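Local coordinates for protein Rep (Escherichia coli, PDB 3VW4) that initiates replication of plasmid ColE2-P9, binding the origin through its C-terminal DNA-binding domain and unwinding the duplex, at residues A[35-47]-A[57-69]. Residues are numbered along the deposited sequence; the frame is centred on the assembly and turned at random.
Sequences WLDAVIQRVEMYN and AECRAIGKSIAKY. With nucleotides of chain D.
In the helical bundle at the start of this DNA-binding domain, Ile40 and Gly63 mark the crossing of two consecutive helices, 32-49 and 56-73, whose segment axes approach to 8.1 Å at 132°. Glycine suits the crossing because a CB there would probably crowd Ile40 CG1; without one, Ile40 CG1 comes to 4.0 Å from Gly63 CA. Val39 and Val43 settle beside the same residue, CG1 of Val39 near Gly63 O and CG2 of Val43 3.8 Å from Gly63 CA. Val43 also reaches across to Ile62 CG1, branched side chains filling the seam. Further along, the small Ala67 admits larger neighbours: its CB packs on Leu36 and lies 3.9 Å from Trp35 CD1, out of the indole plane, while Ala67 O comes to the edge of the ring, whose NE1 is hydrogen-bonded to Thr70. Helix 7-24 packs against Ile66 through Val17, completing the bundle around the pair.

A neighbouring face of helix 56-73, with Ser65 and Tyr69, meets replication-origin DNA of chain D. Ser65 OG, a short polar group, donates to N7 of DG1 at 3.0 Å, and N6 of DA2 gives it a weak bond. With CG anti to the backbone N (chi1 -175°), the Tyr69 ring lies with its face over the adenine of DA2, C5 3.4 Å above the ring plane. A serine here would probably leave the adenine of DA2 without its aromatic cover on that face, and the base freer to turn. At the opposite end of the interface, Asn47 hydrogen-bonds through OD1 to Leu54 N, while its ND2 sits 3.4 Å from Cys59 SG.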
# COMPACT_ATOMS: atom_id res chain seq x y z
N TRP A 35 18.40 4.78 7.91
CA TRP A 35 16.99 4.79 8.19
C TRP A 35 16.75 5.50 9.51
O TRP A 35 15.80 6.22 9.70
CB TRP A 35 16.56 3.32 8.25
CG TRP A 35 15.09 3.14 8.50
CD1 TRP A 35 14.50 2.34 9.47
CD2 TRP A 35 13.99 3.74 7.73
NE1 TRP A 35 13.12 2.44 9.38
CE2 TRP A 35 12.78 3.30 8.35
CE3 TRP A 35 13.91 4.63 6.65
CZ2 TRP A 35 11.57 3.71 7.91
CZ3 TRP A 35 12.66 5.05 6.22
CH2 TRP A 35 11.52 4.58 6.83
N LEU A 36 17.65 5.32 10.46
CA LEU A 36 17.42 5.90 11.77
C LEU A 36 17.46 7.38 11.57
O LEU A 36 16.57 8.08 12.07
CB LEU A 36 18.47 5.48 12.74
CG LEU A 36 18.19 5.45 14.22
CD1 LEU A 36 19.48 5.87 14.93
CD2 LEU A 36 16.99 6.28 14.65
N ASP A 37 18.47 7.87 10.84
CA ASP A 37 18.59 9.28 10.63
C ASP A 37 17.38 9.81 9.83
O ASP A 37 16.75 10.80 10.24
CB ASP A 37 19.92 9.61 10.03
CG ASP A 37 21.11 9.36 11.01
OD1 ASP A 37 20.89 9.23 12.33
OD2 ASP A 37 22.33 9.35 10.47
N ALA A 38 16.97 9.04 8.83
CA ALA A 38 15.84 9.41 8.01
C ALA A 38 14.56 9.68 8.83
O ALA A 38 13.89 10.72 8.59
CB ALA A 38 15.56 8.44 6.90
N VAL A 39 14.24 8.79 9.77
CA VAL A 39 12.98 8.87 10.44
C VAL A 39 13.01 10.00 11.46
O VAL A 39 12.12 10.89 11.46
CB VAL A 39 12.70 7.55 11.10
CG1 VAL A 39 11.63 7.67 12.18
CG2 VAL A 39 12.37 6.56 10.00
N ILE A 40 14.06 10.05 12.28
CA ILE A 40 14.25 11.20 13.15
C ILE A 40 14.08 12.50 12.38
O ILE A 40 13.43 13.40 12.82
CB ILE A 40 15.64 11.20 13.77
CG1 ILE A 40 15.78 9.94 14.64
CG2 ILE A 40 15.92 12.49 14.54
CD1 ILE A 40 17.18 9.85 15.27
N GLN A 41 14.65 12.57 11.19
CA GLN A 41 14.58 13.79 10.43
C GLN A 41 13.13 14.13 10.02
O GLN A 41 12.70 15.27 10.09
CB GLN A 41 15.50 13.64 9.30
CG GLN A 41 15.40 14.65 8.23
CD GLN A 41 16.62 14.57 7.33
OE1 GLN A 41 17.56 15.36 7.50
NE2 GLN A 41 16.65 13.57 6.37
N ARG A 42 12.35 13.10 9.72
CA ARG A 42 10.94 13.31 9.49
C ARG A 42 10.15 13.70 10.78
O ARG A 42 9.20 14.51 10.72
CB ARG A 42 10.29 12.18 8.74
CG ARG A 42 8.85 12.51 8.54
CD ARG A 42 8.28 12.17 7.18
NE ARG A 42 8.82 12.93 6.08
CZ ARG A 42 8.12 13.27 5.00
NH1 ARG A 42 6.84 12.97 4.91
NH2 ARG A 42 8.69 13.94 4.03
N VAL A 43 10.60 13.23 11.93
CA VAL A 43 10.00 13.65 13.17
C VAL A 43 10.32 15.12 13.38
O VAL A 43 9.44 15.89 13.79
CB VAL A 43 10.45 12.84 14.42
CG1 VAL A 43 9.72 13.36 15.65
CG2 VAL A 43 10.20 11.34 14.27
N GLU A 44 11.56 15.52 13.10
CA GLU A 44 11.91 16.93 13.19
C GLU A 44 11.13 17.85 12.22
O GLU A 44 10.85 18.98 12.54
CB GLU A 44 13.41 17.11 13.06
CG GLU A 44 14.06 16.67 14.32
CD GLU A 44 15.56 16.47 14.26
OE1 GLU A 44 16.20 16.32 13.15
OE2 GLU A 44 16.17 16.44 15.38
N MET A 45 10.74 17.36 11.06
CA MET A 45 10.10 18.27 10.17
C MET A 45 8.68 18.56 10.69
O MET A 45 8.24 19.71 10.69
CB MET A 45 10.13 17.78 8.71
CG MET A 45 9.27 18.55 7.72
SD MET A 45 8.75 17.43 6.39
CE MET A 45 7.76 16.18 7.28
N TYR A 46 7.99 17.53 11.18
CA TYR A 46 6.66 17.80 11.77
C TYR A 46 6.74 18.66 13.03
O TYR A 46 5.87 19.50 13.26
CB TYR A 46 5.81 16.54 12.01
CG TYR A 46 5.45 15.82 10.76
CD1 TYR A 46 4.60 16.38 9.82
CD2 TYR A 46 5.95 14.58 10.51
CE1 TYR A 46 4.28 15.69 8.64
CE2 TYR A 46 5.64 13.89 9.38
CZ TYR A 46 4.81 14.43 8.44
OH TYR A 46 4.56 13.64 7.28
N ASN A 47 7.78 18.45 13.81
CA ASN A 47 7.91 19.06 15.09
C ASN A 47 8.07 20.56 14.91
O ASN A 47 7.57 21.34 15.69
CB ASN A 47 9.09 18.45 15.82
CG ASN A 47 9.24 18.98 17.21
OD1 ASN A 47 8.32 18.90 18.01
ND2 ASN A 47 10.41 19.49 17.53
N ALA A 57 16.12 16.05 21.68
CA ALA A 57 16.16 14.74 22.37
C ALA A 57 14.84 13.98 22.26
O ALA A 57 14.85 12.74 22.05
CB ALA A 57 16.58 14.84 23.81
N GLU A 58 13.71 14.66 22.38
CA GLU A 58 12.46 13.89 22.34
C GLU A 58 12.15 13.35 20.94
O GLU A 58 11.80 12.17 20.78
CB GLU A 58 11.27 14.66 22.95
CG GLU A 58 9.99 13.81 23.10
CD GLU A 58 9.06 14.30 24.21
OE1 GLU A 58 9.38 15.40 24.82
OE2 GLU A 58 8.05 13.61 24.53
N CYS A 59 12.29 14.22 19.93
CA CYS A 59 12.36 13.84 18.55
C CYS A 59 13.20 12.61 18.25
O CYS A 59 12.72 11.70 17.56
CB CYS A 59 12.87 14.99 17.77
SG CYS A 59 11.66 16.36 17.70
N ARG A 60 14.41 12.53 18.79
CA ARG A 60 15.26 11.33 18.59
C ARG A 60 14.64 10.11 19.16
O ARG A 60 14.61 9.05 18.47
CB ARG A 60 16.68 11.47 19.11
CG ARG A 60 17.42 12.61 18.41
CD ARG A 60 18.92 12.76 18.71
NE ARG A 60 19.20 14.17 19.10
CZ ARG A 60 19.57 14.54 20.33
NH1 ARG A 60 19.71 13.61 21.28
NH2 ARG A 60 19.82 15.83 20.64
N ALA A 61 14.12 10.21 20.36
CA ALA A 61 13.52 9.06 21.02
C ALA A 61 12.33 8.54 20.17
O ALA A 61 12.30 7.36 19.84
CB ALA A 61 13.12 9.40 22.45
N ILE A 62 11.40 9.42 19.76
CA ILE A 62 10.23 8.93 19.06
C ILE A 62 10.68 8.33 17.71
O ILE A 62 10.17 7.29 17.20
CB ILE A 62 8.97 9.91 18.99
CG1 ILE A 62 8.63 10.21 17.61
CG2 ILE A 62 8.97 11.20 19.82
CD1 ILE A 62 7.72 9.13 17.22
N GLY A 63 11.67 8.99 17.14
CA GLY A 63 12.23 8.51 15.91
C GLY A 63 12.95 7.18 16.03
O GLY A 63 12.79 6.35 15.15
N LYS A 64 13.71 6.96 17.11
CA LYS A 64 14.42 5.70 17.30
C LYS A 64 13.42 4.54 17.38
O LYS A 64 13.61 3.42 16.78
CB LYS A 64 15.24 5.78 18.60
CG LYS A 64 16.16 4.60 18.81
CD LYS A 64 17.20 4.83 19.92
CE LYS A 64 18.13 6.08 19.72
NZ LYS A 64 19.17 6.38 20.81
N SER A 65 12.34 4.81 18.10
CA SER A 65 11.27 3.87 18.26
C SER A 65 10.72 3.40 16.91
O SER A 65 10.62 2.19 16.69
CB SER A 65 10.15 4.48 19.07
OG SER A 65 9.25 3.45 19.45
N ILE A 66 10.38 4.33 16.02
CA ILE A 66 9.73 3.94 14.78
C ILE A 66 10.71 3.15 13.91
O ILE A 66 10.36 2.14 13.21
CB ILE A 66 9.17 5.17 14.05
CG1 ILE A 66 8.14 5.82 15.00
CG2 ILE A 66 8.53 4.76 12.75
CD1 ILE A 66 7.55 7.12 14.51
N ALA A 67 11.95 3.60 13.98
CA ALA A 67 12.92 3.11 13.05
C ALA A 67 13.36 1.73 13.52
O ALA A 67 13.60 0.88 12.71
CB ALA A 67 14.07 4.05 12.97
N LYS A 68 13.41 1.48 14.82
CA LYS A 68 13.76 0.12 15.18
C LYS A 68 12.65 -0.82 14.86
O LYS A 68 12.89 -1.85 14.20
CB LYS A 68 14.12 -0.05 16.61
CG LYS A 68 15.43 0.58 16.92
CD LYS A 68 15.40 1.13 18.33
CE LYS A 68 15.32 0.00 19.34
NZ LYS A 68 16.62 -0.79 19.41
N TYR A 69 11.43 -0.45 15.18
CA TYR A 69 10.31 -1.33 14.89
C TYR A 69 10.22 -1.63 13.41
O TYR A 69 10.21 -2.81 13.04
CB TYR A 69 9.04 -0.70 15.43
CG TYR A 69 7.79 -1.45 15.36
CD1 TYR A 69 6.98 -1.42 14.21
CD2 TYR A 69 7.35 -2.20 16.46
CE1 TYR A 69 5.78 -2.15 14.18
CE2 TYR A 69 6.16 -2.92 16.42
CZ TYR A 69 5.38 -2.87 15.28
OH TYR A 69 4.17 -3.53 15.27
P DA D 2 0.39 -0.70 19.98
OP1 DA D 2 -1.02 -0.71 20.34
OP2 DA D 2 1.32 -1.84 20.25
O5' DA D 2 0.33 -0.46 18.38
C5' DA D 2 -0.14 0.77 17.75
C4' DA D 2 0.03 0.69 16.24
O4' DA D 2 1.38 1.03 15.81
C3' DA D 2 -0.19 -0.68 15.61
O3' DA D 2 -0.39 -0.43 14.25
C2' DA D 2 1.17 -1.32 15.80
C1' DA D 2 2.13 -0.16 15.56
N9 DA D 2 3.35 -0.09 16.36
C8 DA D 2 3.66 -0.58 17.60
N7 DA D 2 4.86 -0.27 18.01
C5 DA D 2 5.36 0.55 17.00
C6 DA D 2 6.56 1.27 16.87
N6 DA D 2 7.55 1.25 17.77
N1 DA D 2 6.73 1.98 15.74
C2 DA D 2 5.77 1.96 14.81
N3 DA D 2 4.60 1.35 14.83
C4 DA D 2 4.44 0.67 15.98
P DG D 1 6.29 -0.10 21.94
OP1 DG D 1 6.92 0.09 23.30
OP2 DG D 1 7.14 -0.55 20.76
O5' DG D 1 4.82 -0.76 21.96
C5' DG D 1 3.78 -0.39 22.90
C4' DG D 1 2.90 0.69 22.34
O4' DG D 1 3.56 1.97 22.43
C3' DG D 1 2.45 0.54 20.88
O3' DG D 1 1.02 0.44 20.86
C2' DG D 1 2.81 1.87 20.21
C1' DG D 1 3.24 2.80 21.33
N9 DG D 1 4.42 3.60 21.05
C8 DG D 1 5.68 3.12 20.75
N7 DG D 1 6.57 4.07 20.64
C5 DG D 1 5.87 5.24 20.93
C6 DG D 1 6.29 6.60 20.91
O6 DG D 1 7.41 7.05 20.69
N1 DG D 1 5.26 7.46 21.24
C2 DG D 1 3.97 7.07 21.52
N2 DG D 1 3.11 8.07 21.80
N3 DG D 1 3.55 5.82 21.49
C4 DG D 1 4.55 4.96 21.22
P DT D 3 -0.77 -1.66 13.30
OP1 DT D 3 -1.75 -1.14 12.35
OP2 DT D 3 -1.10 -2.94 13.99
O5' DT D 3 0.53 -2.18 12.53
C5' DT D 3 1.48 -1.23 11.99
C4' DT D 3 1.94 -1.70 10.64
O4' DT D 3 2.94 -2.71 10.86
C3' DT D 3 0.85 -2.39 9.82
O3' DT D 3 1.01 -2.07 8.45
C2' DT D 3 1.08 -3.87 10.06
C1' DT D 3 2.55 -3.95 10.34
N1 DT D 3 2.96 -4.98 11.30
C2 DT D 3 3.94 -5.85 10.87
O2 DT D 3 4.43 -5.81 9.76
N3 DT D 3 4.27 -6.82 11.78
C4 DT D 3 3.79 -6.96 13.06
O4 DT D 3 4.22 -7.85 13.78
C5 DT D 3 2.75 -6.03 13.44
C7 DT D 3 2.11 -6.17 14.78
C6 DT D 3 2.40 -5.08 12.56